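Local coordinates for putative Lipoprotein (Shewanella oneidensis, PDB 3U24) that is of unknown function but binds zinc ions and, as a DUF885 member of the peptidase MA clan, may be related to metallopeptidases, at residues Trp116-Tyr121 against Gly161-Pro166; Gln129-Asn134 against Arg143-Arg148; Gln336-Thr341 against Asp547-His552; Val349-Pro354 against Asn374-Val379. One frame throughout, in Å; residues are numbered along the deposited sequence.

Contact 1: residues Trp116-Tyr121 against Gly161-Pro166; sequences WDPSSY and GNISQP
Tyr-121 and Asn-162 meet nearly at right angles where a loop carrying the 3-10 turn 118-120 lies against the C-terminal end of helix 152-162, a junction of loop and helix end in a largely helical fold. Asn-162 ND2 donates to Tyr-121 OH over 3.1 Å. The phenol oxygen stays close to the amide plane, although ring and amide are turned 56° apart. A hydrogen bond with the Trp-114 carbonyl gives the same hydroxyl a second grip. Ile-163, the first residue beyond the helix, slides past the tyrosine in the opposite direction, its CG1 lying 4.0 Å from Tyr-121 CE2. Beyond CG1 the chain runs extended (chi2 162°), which carries CD1 to within 3.8 Å of Pro-118 CB. Pro-118 is thus crossed about perpendicularly by two partners, for its CG also rests 3.7 Å from Pro-166 CB. Trp-116 takes part through its backbone and CB, while its indole leads off to bond the Phe-111 carbonyl through NE1 and to meet His-170 edge-to-face. Helices 168-179 and 200-234 pack against both prolines. The two backbones come together at a CA-H...O contact of 3.5 Å from Pro-166 CA to Trp-116 O.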
loop_
_atom_site.group_PDB
_atom_site.type_symbol
_atom_site.label_atom_id
_atom_site.label_comp_id
_atom_site.label_asym_id
_atom_site.label_seq_id
_atom_site.Cartn_x
_atom_site.Cartn_y
_atom_site.Cartn_z
ATOM N N TRP A 116 5.858 -16.804 -13.729
ATOM C CA TRP A 116 7.209 -16.431 -13.347
ATOM C C TRP A 116 7.406 -15.977 -11.930
ATOM O O TRP A 116 8.548 -15.655 -11.547
ATOM C CB TRP A 116 7.801 -15.387 -14.315
ATOM C CG TRP A 116 6.939 -14.155 -14.540
ATOM C CD1 TRP A 116 6.064 -13.913 -15.600
ATOM C CD2 TRP A 116 6.851 -12.980 -13.704
ATOM N NE1 TRP A 116 5.471 -12.707 -15.484
ATOM C CE2 TRP A 116 5.885 -12.089 -14.358
ATOM C CE3 TRP A 116 7.474 -12.566 -12.538
ATOM C CZ2 TRP A 116 5.547 -10.866 -13.824
ATOM C CZ3 TRP A 116 7.127 -11.321 -12.002
ATOM C CH2 TRP A 116 6.171 -10.495 -12.628
ATOM N N ASP A 117 6.350 -15.920 -11.123
ATOM C CA ASP A 117 6.485 -15.538 -9.695
ATOM C C ASP A 117 6.047 -16.699 -8.798
ATOM O O ASP A 117 4.850 -16.840 -8.494
ATOM C CB ASP A 117 5.655 -14.308 -9.379
ATOM C CG ASP A 117 5.682 -13.948 -7.905
ATOM O OD1 ASP A 117 6.364 -14.596 -7.088
ATOM O OD2 ASP A 117 4.978 -12.995 -7.537
ATOM N N PRO A 118 6.997 -17.556 -8.403
ATOM C CA PRO A 118 6.613 -18.689 -7.579
ATOM C C PRO A 118 6.162 -18.261 -6.208
ATOM O O PRO A 118 5.533 -19.063 -5.519
ATOM C CB PRO A 118 7.902 -19.543 -7.489
ATOM C CG PRO A 118 8.678 -19.176 -8.718
ATOM C CD PRO A 118 8.358 -17.703 -8.927
ATOM N N SER A 119 6.438 -17.029 -5.804
ATOM C CA SER A 119 5.991 -16.617 -4.493
ATOM C C SER A 119 4.471 -16.460 -4.427
ATOM O O SER A 119 3.909 -16.418 -3.336
ATOM C CB SER A 119 6.691 -15.350 -4.005
ATOM O OG SER A 119 6.117 -14.201 -4.594
ATOM N N SER A 120 3.794 -16.377 -5.569
ATOM C CA SER A 120 2.330 -16.310 -5.544
ATOM C C SER A 120 1.649 -17.672 -5.128
ATOM O O SER A 120 0.444 -17.709 -4.854
ATOM C CB SER A 120 1.812 -15.762 -6.884
ATOM O OG SER A 120 2.258 -16.520 -7.985
ATOM N N TYR A 121 2.434 -18.749 -4.997
ATOM C CA TYR A 121 1.939 -20.020 -4.527
ATOM C C TYR A 121 2.386 -20.297 -3.097
ATOM O O TYR A 121 3.533 -20.688 -2.820
ATOM C CB TYR A 121 2.399 -21.126 -5.455
ATOM C CG TYR A 121 1.993 -20.879 -6.883
ATOM C CD1 TYR A 121 0.743 -21.240 -7.320
ATOM C CD2 TYR A 121 2.833 -20.247 -7.775
ATOM C CE1 TYR A 121 0.344 -21.011 -8.607
ATOM C CE2 TYR A 121 2.453 -20.026 -9.076
ATOM C CZ TYR A 121 1.209 -20.431 -9.494
ATOM O OH TYR A 121 0.763 -20.238 -10.782
ATOM N N GLY A 161 3.326 -27.320 -11.922
ATOM C CA GLY A 161 2.878 -27.459 -13.327
ATOM C C GLY A 161 2.669 -26.116 -14.034
ATOM O O GLY A 161 2.687 -26.061 -15.243
ATOM N N ASN A 162 2.474 -25.039 -13.294
ATOM C CA ASN A 162 2.268 -23.710 -13.890
ATOM C C ASN A 162 3.525 -22.886 -14.021
ATOM O O ASN A 162 3.650 -22.077 -14.909
ATOM C CB ASN A 162 1.404 -22.845 -12.990
ATOM C CG ASN A 162 -0.047 -23.111 -13.125
ATOM O OD1 ASN A 162 -0.499 -23.834 -14.025
ATOM N ND2 ASN A 162 -0.829 -22.447 -12.241
ATOM N N ILE A 163 4.408 -23.012 -13.063
ATOM C CA ILE A 163 5.590 -22.176 -13.030
ATOM C C ILE A 163 6.425 -22.447 -14.274
ATOM O O ILE A 163 6.624 -23.590 -14.640
ATOM C CB ILE A 163 6.418 -22.412 -11.769
ATOM C CG1 ILE A 163 5.634 -21.893 -10.545
ATOM C CG2 ILE A 163 7.777 -21.738 -11.910
ATOM C CD1 ILE A 163 6.109 -22.411 -9.210
ATOM N N SER A 164 6.921 -21.398 -14.912
ATOM C CA SER A 164 7.707 -21.545 -16.119
ATOM C C SER A 164 8.584 -20.313 -16.313
ATOM O O SER A 164 8.069 -19.205 -16.300
ATOM C CB SER A 164 6.746 -21.687 -17.311
ATOM O OG SER A 164 7.468 -21.607 -18.519
ATOM N N GLN A 165 9.885 -20.526 -16.496
ATOM C CA GLN A 165 10.878 -19.457 -16.595
ATOM C C GLN A 165 10.737 -18.456 -15.472
ATOM O O GLN A 165 10.514 -17.287 -15.714
ATOM C CB GLN A 165 10.803 -18.724 -17.939
ATOM C CG GLN A 165 11.034 -19.635 -19.128
ATOM C CD GLN A 165 12.389 -20.279 -19.083
ATOM O OE1 GLN A 165 13.443 -19.592 -18.977
ATOM N NE2 GLN A 165 12.393 -21.615 -19.116
ATOM N N PRO A 166 10.895 -18.910 -14.239
ATOM C CA PRO A 166 10.705 -17.964 -13.143
ATOM C C PRO A 166 11.877 -17.043 -12.993
ATOM O O PRO A 166 12.950 -17.351 -13.472
ATOM C CB PRO A 166 10.602 -18.862 -11.901
ATOM C CG PRO A 166 11.348 -20.115 -12.274
ATOM C CD PRO A 166 11.154 -20.276 -13.769
#

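Contact 2: residues Gln129-Asn134 against Arg143-Arg148; sequences QIINEN and RSVLAR. With ZN (zinc ion), chain B; EDO (1,2-ethanediol), chain P.
Ile-130, on the last turn of helix 124-131, brings its CA to 7.4 Å from the CA of Val-145 on helix 138-148, the shortest CA-CA distance between the two segments. The pair belongs to two consecutive helices joined by a short loop and packed through apolar side chains. Ile-130 works as a fork. The Ile-130 and Val-145 side chains slide past each other in opposite directions, and Ile-130 CG2, anti to the backbone N, lies 3.9 Å from Val-145 CG2, with Ser-144 CB near by. The other branch ends in CD1, which lies 3.6 Å from Arg-148 CD. Ile-131 crosses Val-145 at about a right angle, CG1 lying 3.8 Å from Val-145 CG2, so this one methyl serves both isoleucines. Phe-127, Leu-45 and Phe-206 extend the apolar core.

Arg-148 runs extended from CG to NE past Ile-130, and its buried guanidinium is held by Thr-42 OG1 and the Asp-53 carbonyl. NH2 also donates over 3.1 Å to O2 of an ethanediol, probably left from crystallisation, at the edge of the group.

Just past the end of helix 124-131, Glu-133 turns to a zinc ion that it shares with His-50 and three waters. One carboxylate oxygen carries the bond, OE2 at 2.1 Å from the zinc. The other, OE1, accepts a hydrogen bond from a zinc-bound water 2.9 Å away.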
loop_
_atom_site.group_PDB
_atom_site.type_symbol
_atom_site.label_atom_id
_atom_site.label_comp_id
_atom_site.label_asym_id
_atom_site.label_seq_id
_atom_site.Cartn_x
_atom_site.Cartn_y
_atom_site.Cartn_z
ATOM N N GLN A 129 -5.225 -16.303 8.256
ATOM C CA GLN A 129 -6.438 -15.496 8.397
ATOM C C GLN A 129 -7.539 -16.244 9.116
ATOM O O GLN A 129 -8.340 -15.615 9.786
ATOM C CB GLN A 129 -7.073 -15.080 7.072
ATOM C CG GLN A 129 -6.256 -14.164 6.205
ATOM C CD GLN A 129 -6.112 -12.746 6.741
ATOM O OE1 GLN A 129 -7.096 -12.036 6.994
ATOM N NE2 GLN A 129 -4.869 -12.309 6.854
ATOM N N ILE A 130 -7.668 -17.545 8.900
ATOM C CA ILE A 130 -8.713 -18.303 9.592
ATOM C C ILE A 130 -8.315 -18.463 11.068
ATOM O O ILE A 130 -9.076 -18.127 11.951
ATOM C CB ILE A 130 -8.951 -19.664 8.936
ATOM C CG1 ILE A 130 -9.594 -19.482 7.541
ATOM C CG2 ILE A 130 -9.850 -20.516 9.803
ATOM C CD1 ILE A 130 -9.333 -20.598 6.519
ATOM N N ILE A 131 -7.086 -18.911 11.311
ATOM C CA ILE A 131 -6.648 -19.339 12.631
ATOM C C ILE A 131 -6.508 -18.169 13.608
ATOM O O ILE A 131 -6.901 -18.260 14.774
ATOM C CB ILE A 131 -5.285 -20.085 12.525
ATOM C CG1 ILE A 131 -5.458 -21.412 11.747
ATOM C CG2 ILE A 131 -4.681 -20.367 13.921
ATOM C CD1 ILE A 131 -4.146 -22.024 11.237
ATOM N N ASN A 132 -5.982 -17.064 13.111
ATOM C CA ASN A 132 -5.614 -15.957 13.960
ATOM C C ASN A 132 -6.762 -15.033 14.417
ATOM O O ASN A 132 -6.498 -14.096 15.137
ATOM C CB ASN A 132 -4.449 -15.178 13.332
ATOM C CG ASN A 132 -3.179 -16.011 13.240
ATOM O OD1 ASN A 132 -3.048 -17.041 13.878
ATOM N ND2 ASN A 132 -2.235 -15.556 12.453
ATOM N N GLU A 133 -8.006 -15.346 14.084
ATOM C CA GLU A 133 -9.193 -14.733 14.721
ATOM C C GLU A 133 -9.578 -15.424 16.024
ATOM O O GLU A 133 -10.474 -16.324 16.086
ATOM C CB GLU A 133 -10.369 -14.769 13.809
ATOM C CG GLU A 133 -10.038 -14.078 12.543
ATOM C CD GLU A 133 -11.246 -13.844 11.699
ATOM O OE1 GLU A 133 -12.247 -14.592 11.819
ATOM O OE2 GLU A 133 -11.151 -12.887 10.893
ATOM N N ASN A 134 -8.917 -14.964 17.080
ATOM C CA ASN A 134 -9.079 -15.577 18.381
ATOM C C ASN A 134 -10.444 -15.267 19.017
ATOM O O ASN A 134 -10.792 -15.854 20.044
ATOM C CB ASN A 134 -7.869 -15.256 19.293
ATOM C CG ASN A 134 -7.740 -13.770 19.625
ATOM O OD1 ASN A 134 -8.586 -12.942 19.223
ATOM N ND2 ASN A 134 -6.671 -13.419 20.375
ATOM N N ARG A 143 -12.548 -26.623 12.015
ATOM C CA ARG A 143 -13.235 -27.394 10.992
ATOM C C ARG A 143 -12.980 -26.790 9.619
ATOM O O ARG A 143 -12.877 -27.531 8.638
ATOM C CB ARG A 143 -14.725 -27.487 11.258
ATOM C CG ARG A 143 -15.039 -28.464 12.380
ATOM C CD ARG A 143 -16.519 -28.532 12.783
ATOM N NE ARG A 143 -16.686 -29.588 13.779
ATOM C CZ ARG A 143 -17.246 -29.435 14.985
ATOM N NH1 ARG A 143 -17.772 -28.287 15.372
ATOM N NH2 ARG A 143 -17.308 -30.465 15.810
ATOM N N SER A 144 -12.877 -25.456 9.545
ATOM C CA SER A 144 -12.507 -24.810 8.285
ATOM C C SER A 144 -11.096 -25.222 7.856
ATOM O O SER A 144 -10.850 -25.568 6.683
ATOM C CB SER A 144 -12.634 -23.275 8.367
ATOM O OG SER A 144 -14.013 -22.918 8.390
ATOM N N VAL A 145 -10.177 -25.195 8.800
ATOM C CA VAL A 145 -8.803 -25.603 8.547
ATOM C C VAL A 145 -8.742 -27.115 8.182
ATOM O O VAL A 145 -8.031 -27.524 7.248
ATOM C CB VAL A 145 -7.945 -25.348 9.801
ATOM C CG1 VAL A 145 -6.578 -26.004 9.661
ATOM C CG2 VAL A 145 -7.830 -23.851 10.028
ATOM N N LEU A 146 -9.507 -27.927 8.927
ATOM C CA LEU A 146 -9.574 -29.353 8.628
ATOM C C LEU A 146 -9.900 -29.563 7.128
ATOM O O LEU A 146 -9.165 -30.261 6.455
ATOM C CB LEU A 146 -10.571 -30.092 9.556
ATOM C CG LEU A 146 -10.805 -31.600 9.416
ATOM C CD1 LEU A 146 -9.493 -32.357 9.594
ATOM C CD2 LEU A 146 -11.832 -32.040 10.448
ATOM N N ALA A 147 -10.933 -28.878 6.615
ATOM C CA ALA A 147 -11.376 -29.023 5.229
ATOM C C ALA A 147 -10.379 -28.390 4.266
ATOM O O ALA A 147 -10.089 -28.938 3.185
ATOM C CB ALA A 147 -12.814 -28.439 5.021
ATOM N N ARG A 148 -9.830 -27.244 4.645
ATOM C CA ARG A 148 -8.928 -26.516 3.749
ATOM C C ARG A 148 -7.597 -27.248 3.492
ATOM O O ARG A 148 -6.936 -27.022 2.477
ATOM C CB ARG A 148 -8.704 -25.095 4.298
ATOM C CG ARG A 148 -8.052 -24.086 3.353
ATOM C CD ARG A 148 -7.742 -22.753 4.054
ATOM N NE ARG A 148 -7.262 -21.761 3.104
ATOM C CZ ARG A 148 -8.071 -20.982 2.381
ATOM N NH1 ARG A 148 -9.411 -21.036 2.545
ATOM N NH2 ARG A 148 -7.548 -20.132 1.502
HETATM ZN ZN ZN B . -12.992 -12.593 9.841
HETATM C C1 EDO P . -3.853 -17.927 0.093
HETATM O O1 EDO P . -2.838 -18.368 1.012
HETATM C C2 EDO P . -4.245 -19.005 -0.938
HETATM O O2 EDO P . -5.029 -20.003 -0.285
HETATM O O HOH W 1 -14.724 -13.316 11.118
HETATM O O HOH W 2 -11.459 -12.448 8.652
HETATM O O HOH W 3 -15.000 -11.273 10.384
#

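Contact 3: residues Gln336-Thr341 against Asp547-His552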
loop_
_atom_site.group_PDB
_atom_site.type_symbol
_atom_site.label_atom_id
_atom_site.label_comp_id
_atom_site.label_asym_id
_atom_site.label_seq_id
_atom_site.Cartn_x
_atom_site.Cartn_y
_atom_site.Cartn_z
ATOM N N GLN A 336 -8.373 27.184 12.471
ATOM C CA GLN A 336 -8.031 28.583 12.383
ATOM C C GLN A 336 -7.875 29.024 10.928
ATOM O O GLN A 336 -8.351 30.078 10.568
ATOM C CB GLN A 336 -6.750 28.891 13.152
ATOM C CG GLN A 336 -6.949 28.955 14.659
ATOM C CD GLN A 336 -7.759 30.159 15.124
ATOM O OE1 GLN A 336 -7.653 31.255 14.585
ATOM N NE2 GLN A 336 -8.538 29.960 16.154
ATOM N N LYS A 337 -7.259 28.191 10.096
ATOM C CA LYS A 337 -6.944 28.574 8.716
ATOM C C LYS A 337 -8.033 28.176 7.727
ATOM O O LYS A 337 -7.905 28.409 6.523
ATOM C CB LYS A 337 -5.596 27.950 8.292
ATOM C CG LYS A 337 -4.435 28.407 9.165
ATOM C CD LYS A 337 -3.999 29.808 8.802
ATOM C CE LYS A 337 -3.135 30.450 9.889
ATOM N NZ LYS A 337 -2.517 31.677 9.301
ATOM N N ASN A 338 -9.105 27.565 8.224
ATOM C CA ASN A 338 -10.209 27.181 7.361
ATOM C C ASN A 338 -9.831 26.262 6.229
ATOM O O ASN A 338 -10.268 26.442 5.105
ATOM C CB ASN A 338 -10.844 28.426 6.755
ATOM C CG ASN A 338 -11.872 28.996 7.655
ATOM O OD1 ASN A 338 -12.764 28.267 8.109
ATOM N ND2 ASN A 338 -11.765 30.268 7.940
ATOM N N ILE A 339 -9.034 25.259 6.534
ATOM C CA ILE A 339 -8.548 24.353 5.534
ATOM C C ILE A 339 -9.619 23.288 5.166
ATOM O O ILE A 339 -9.839 23.007 4.001
ATOM C CB ILE A 339 -7.252 23.769 6.057
ATOM C CG1 ILE A 339 -6.202 24.898 6.014
ATOM C CG2 ILE A 339 -6.863 22.516 5.274
ATOM C CD1 ILE A 339 -4.818 24.495 6.488
ATOM N N VAL A 340 -10.317 22.752 6.157
ATOM C CA VAL A 340 -11.322 21.713 5.919
ATOM C C VAL A 340 -12.146 21.558 7.197
ATOM O O VAL A 340 -11.612 21.681 8.269
ATOM C CB VAL A 340 -10.637 20.369 5.530
ATOM C CG1 VAL A 340 -9.973 19.752 6.741
ATOM C CG2 VAL A 340 -11.616 19.406 4.913
ATOM N N THR A 341 -13.444 21.325 7.102
ATOM C CA THR A 341 -14.260 21.114 8.299
ATOM C C THR A 341 -13.849 19.814 8.983
ATOM O O THR A 341 -13.842 18.760 8.362
ATOM C CB THR A 341 -15.770 21.030 7.964
ATOM O OG1 THR A 341 -16.175 22.200 7.248
ATOM C CG2 THR A 341 -16.653 20.871 9.266
ATOM N N ASP A 547 -12.459 28.832 -3.469
ATOM C CA ASP A 547 -12.404 28.684 -2.034
ATOM C C ASP A 547 -11.673 27.373 -1.663
ATOM O O ASP A 547 -12.184 26.282 -1.922
ATOM C CB ASP A 547 -13.797 28.704 -1.413
ATOM C CG ASP A 547 -13.726 28.576 0.107
ATOM O OD1 ASP A 547 -13.299 29.540 0.786
ATOM O OD2 ASP A 547 -14.021 27.497 0.634
ATOM N N LEU A 548 -10.509 27.489 -1.040
ATOM C CA LEU A 548 -9.737 26.301 -0.672
ATOM C C LEU A 548 -10.532 25.241 0.117
ATOM O O LEU A 548 -10.511 24.041 -0.225
ATOM C CB LEU A 548 -8.435 26.670 0.081
ATOM C CG LEU A 548 -7.471 25.496 0.300
ATOM C CD1 LEU A 548 -7.026 24.951 -1.051
ATOM C CD2 LEU A 548 -6.272 25.894 1.167
ATOM N N LYS A 549 -11.247 25.671 1.147
ATOM C CA LYS A 549 -12.012 24.743 1.975
ATOM C C LYS A 549 -13.096 23.985 1.190
ATOM O O LYS A 549 -13.264 22.771 1.365
ATOM C CB LYS A 549 -12.622 25.502 3.137
ATOM C CG LYS A 549 -13.359 24.670 4.166
ATOM C CD LYS A 549 -13.962 25.597 5.197
ATOM C CE LYS A 549 -14.250 24.898 6.499
ATOM N NZ LYS A 549 -14.680 25.934 7.487
ATOM N N ALA A 550 -13.812 24.699 0.325
ATOM C CA ALA A 550 -14.868 24.096 -0.521
ATOM C C ALA A 550 -14.231 23.156 -1.514
ATOM O O ALA A 550 -14.786 22.134 -1.844
ATOM C CB ALA A 550 -15.703 25.177 -1.280
ATOM N N PHE A 551 -13.056 23.501 -2.010
ATOM C CA PHE A 551 -12.360 22.575 -2.901
ATOM C C PHE A 551 -12.072 21.251 -2.192
ATOM O O PHE A 551 -12.400 20.171 -2.685
ATOM C CB PHE A 551 -11.076 23.191 -3.456
ATOM C CG PHE A 551 -10.230 22.208 -4.231
ATOM C CD1 PHE A 551 -10.537 21.903 -5.532
ATOM C CD2 PHE A 551 -9.141 21.599 -3.647
ATOM C CE1 PHE A 551 -9.762 21.007 -6.243
ATOM C CE2 PHE A 551 -8.362 20.700 -4.344
ATOM C CZ PHE A 551 -8.682 20.419 -5.653
ATOM N N HIS A 552 -11.498 21.357 -1.006
ATOM C CA HIS A 552 -11.117 20.187 -0.227
ATOM C C HIS A 552 -12.285 19.319 0.079
ATOM O O HIS A 552 -12.213 18.104 -0.094
ATOM C CB HIS A 552 -10.392 20.577 1.067
ATOM C CG HIS A 552 -8.965 21.066 0.861
ATOM N ND1 HIS A 552 -8.350 21.900 1.736
ATOM C CD2 HIS A 552 -8.039 20.816 -0.166
ATOM C CE1 HIS A 552 -7.099 22.188 1.282
ATOM N NE2 HIS A 552 -6.902 21.514 0.126
#
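His-552 ND1 donates to the Ile-339 carbonyl oxygen over 2.9 Å in a nearly straight bond (168°). The oxygen lies in the imidazole plane, yet the nitrogen stands 36° out of the carbonyl plane. Ile-339 O also receives a CA-H...O contact of 3.4 Å from Lys-549 CA. The lysine reaches along the turn fully extended, and its NZ donates to Asn-338 OD1 over 3.1 Å. On the way its CE merely touches Thr-341 OG1, at 3.4 Å; that hydroxyl is hydrogen-bonded to Glu-553 OE2.

Behind these contacts stand two helix ends. Asn-338, with positive phi (58°), closes helix 319-337 in a Schellman motif, and Asp-547 N-caps helix 548-555, its OD2 accepting from Ala-550 N at 2.8 Å. Tyr-444 OH bonds His-552 NE2, while Trp-441 meets the ring edge-to-face.

The chain leaving helix 319-337, residues 338-341, lies against the first turn of helix 548-555, and helix 435-451 lies beside this junction, its Met-448 touching both Ile-339 and His-552.

Contact 4: residues Val349-Pro354 against Asn374-Val379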
loop_
_atom_site.group_PDB
_atom_site.type_symbol
_atom_site.label_atom_id
_atom_site.label_comp_id
_atom_site.label_asym_id
_atom_site.label_seq_id
_atom_site.Cartn_x
_atom_site.Cartn_y
_atom_site.Cartn_z
ATOM N N VAL A 349 -8.215 8.620 18.574
ATOM C CA VAL A 349 -7.592 8.004 19.731
ATOM C C VAL A 349 -6.190 7.509 19.408
ATOM O O VAL A 349 -6.032 6.580 18.615
ATOM C CB VAL A 349 -8.394 6.780 20.222
ATOM C CG1 VAL A 349 -7.660 6.124 21.403
ATOM C CG2 VAL A 349 -9.831 7.185 20.578
ATOM N N VAL A 350 -5.173 8.085 20.045
ATOM C CA VAL A 350 -3.831 7.602 19.810
ATOM C C VAL A 350 -3.649 6.443 20.727
ATOM O O VAL A 350 -3.997 6.526 21.884
ATOM C CB VAL A 350 -2.747 8.632 20.116
ATOM C CG1 VAL A 350 -1.389 8.058 19.745
ATOM C CG2 VAL A 350 -3.001 9.916 19.352
ATOM N N ARG A 351 -3.121 5.352 20.196
ATOM C CA ARG A 351 -2.839 4.174 20.992
ATOM C C ARG A 351 -1.475 3.647 20.622
ATOM O O ARG A 351 -1.018 3.755 19.481
ATOM C CB ARG A 351 -3.901 3.071 20.802
ATOM C CG ARG A 351 -3.422 1.807 20.077
ATOM C CD ARG A 351 -4.549 0.808 19.844
ATOM N NE ARG A 351 -4.417 0.129 18.553
ATOM C CZ ARG A 351 -5.335 -0.675 18.013
ATOM N NH1 ARG A 351 -5.118 -1.212 16.814
ATOM N NH2 ARG A 351 -6.468 -0.945 18.654
ATOM N N GLU A 352 -0.861 3.041 21.621
ATOM C CA GLU A 352 0.447 2.456 21.500
ATOM C C GLU A 352 0.277 1.132 20.702
ATOM O O GLU A 352 -0.483 0.248 21.113
ATOM C CB GLU A 352 1.140 2.338 22.908
ATOM C CG GLU A 352 0.307 2.553 24.210
ATOM C CD GLU A 352 -0.001 4.021 24.674
ATOM O OE1 GLU A 352 -1.163 4.446 24.458
ATOM O OE2 GLU A 352 0.838 4.737 25.316
ATOM N N THR A 353 0.952 1.038 19.548
ATOM C CA THR A 353 0.686 -0.008 18.536
ATOM C C THR A 353 0.739 -1.386 19.130
ATOM O O THR A 353 1.727 -1.724 19.771
ATOM C CB THR A 353 1.727 -0.063 17.381
ATOM O OG1 THR A 353 1.874 1.218 16.759
ATOM C CG2 THR A 353 1.304 -1.099 16.313
ATOM N N PRO A 354 -0.315 -2.192 18.911
ATOM C CA PRO A 354 -0.221 -3.620 19.247
ATOM C C PRO A 354 0.483 -4.450 18.152
ATOM O O PRO A 354 0.170 -4.311 16.957
ATOM C CB PRO A 354 -1.689 -4.051 19.422
ATOM C CG PRO A 354 -2.494 -2.785 19.444
ATOM C CD PRO A 354 -1.705 -1.781 18.656
ATOM N N ASN A 374 -13.340 -0.285 15.961
ATOM C CA ASN A 374 -13.061 1.138 16.138
ATOM C C ASN A 374 -11.850 1.594 15.288
ATOM O O ASN A 374 -11.126 0.754 14.743
ATOM C CB ASN A 374 -12.833 1.409 17.628
ATOM C CG ASN A 374 -13.206 2.818 18.027
ATOM O OD1 ASN A 374 -13.844 3.544 17.261
ATOM N ND2 ASN A 374 -12.802 3.218 19.235
ATOM N N THR A 375 -11.653 2.911 15.165
ATOM C CA THR A 375 -10.526 3.478 14.401
ATOM C C THR A 375 -9.510 4.084 15.335
ATOM O O THR A 375 -9.867 4.933 16.129
ATOM C CB THR A 375 -10.986 4.596 13.416
ATOM O OG1 THR A 375 -12.019 4.093 12.555
ATOM C CG2 THR A 375 -9.806 5.091 12.549
ATOM N N TYR A 376 -8.248 3.669 15.217
ATOM C CA TYR A 376 -7.133 4.224 16.011
ATOM C C TYR A 376 -5.936 4.771 15.200
ATOM O O TYR A 376 -5.707 4.382 14.061
ATOM C CB TYR A 376 -6.549 3.145 16.928
ATOM C CG TYR A 376 -7.557 2.382 17.730
ATOM C CD1 TYR A 376 -7.940 2.816 19.003
ATOM C CD2 TYR A 376 -8.125 1.206 17.234
ATOM C CE1 TYR A 376 -8.870 2.105 19.749
ATOM C CE2 TYR A 376 -9.058 0.490 17.979
ATOM C CZ TYR A 376 -9.426 0.943 19.230
ATOM O OH TYR A 376 -10.362 0.241 19.956
ATOM N N TYR A 377 -5.136 5.625 15.845
ATOM C CA TYR A 377 -3.804 5.988 15.366
ATOM C C TYR A 377 -2.781 5.160 16.145
ATOM O O TYR A 377 -2.475 5.458 17.308
ATOM C CB TYR A 377 -3.573 7.487 15.569
ATOM C CG TYR A 377 -2.352 8.116 14.916
ATOM C CD1 TYR A 377 -1.623 7.473 13.931
ATOM C CD2 TYR A 377 -1.984 9.409 15.247
ATOM C CE1 TYR A 377 -0.531 8.083 13.334
ATOM C CE2 TYR A 377 -0.914 10.041 14.652
ATOM C CZ TYR A 377 -0.187 9.382 13.693
ATOM O OH TYR A 377 0.896 10.006 13.136
ATOM N N ASN A 378 -2.284 4.113 15.495
ATOM C CA ASN A 378 -1.244 3.234 16.025
ATOM C C ASN A 378 0.129 3.905 15.960
ATOM O O ASN A 378 0.660 4.137 14.883
ATOM C CB ASN A 378 -1.187 1.928 15.234
ATOM C CG ASN A 378 -2.460 1.124 15.344
ATOM O OD1 ASN A 378 -3.016 0.974 16.428
ATOM N ND2 ASN A 378 -2.932 0.596 14.215
ATOM N N VAL A 379 0.690 4.216 17.119
ATOM C CA VAL A 379 1.993 4.855 17.202
ATOM C C VAL A 379 2.828 3.925 18.060
ATOM O O VAL A 379 2.457 3.679 19.215
ATOM C CB VAL A 379 1.874 6.217 17.897
ATOM C CG1 VAL A 379 3.245 6.755 18.263
ATOM C CG2 VAL A 379 1.129 7.199 16.999
#
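Arg-351 lies against Tyr-376 and Asn-378 on one face of a mixed three-stranded sheet, where strand 349-352 runs parallel to the central strand 376-379. Backbone bonds set the register, among them Arg-351 N to Tyr-377 O at 3.0 Å and Val-379 N to Arg-351 O at 3.0 Å. From CB the arginine leaves with an unusual chi1 of 112°, far from a staggered position, and CG comes to 3.8 Å from Asn-378 OD1. CD sits over the Tyr-376 face in a CH-pi contact, 4.3 Å from the ring centroid. NE then donates to Asn-378 OD1 over 2.7 Å, and NH1 adds a weak bond to the same oxygen. CZ and NH2 belong to a guanidinium that forms an off-centre cation-pi stack on the tyrosine, CZ 4.0 Å from the Tyr-376 ring centroid and the planes 23° apart. On the other side of the sheet, Val-379 CG2 sits 3.9 Å above the centre of the Tyr-377 ring, whose hydroxyl bonds Asn-406. Within the two segments the cation is thus met by a neutral amide oxygen and a pi face; the amide oxygen, held by NE and more weakly by NH1, is likely to be polarised by it.

Contacts 1 and 2 come first along the chain, contact 2 nested within the loop that contact 1 closes; contact 4 is nested likewise within the loop closed by contact 3. The first pair lies among successive helices, 138-148 being followed by 152-162, with contact centres about 26 Å apart. In the second pair helix 319-337 leads into strand 349-352, and the centres lie about 27 Å apart. Contacts 1 and 3, with centres about 50 Å apart, sit on opposite sides of the chain's centre. Contact 2 holds a zinc ligand, and Tyr-377 of contact 4 lies about 10 Å from a bound zinc ion. Contacts 1 and 2 close loops of 39 and 8 residues, whereas contact 3 spans 205.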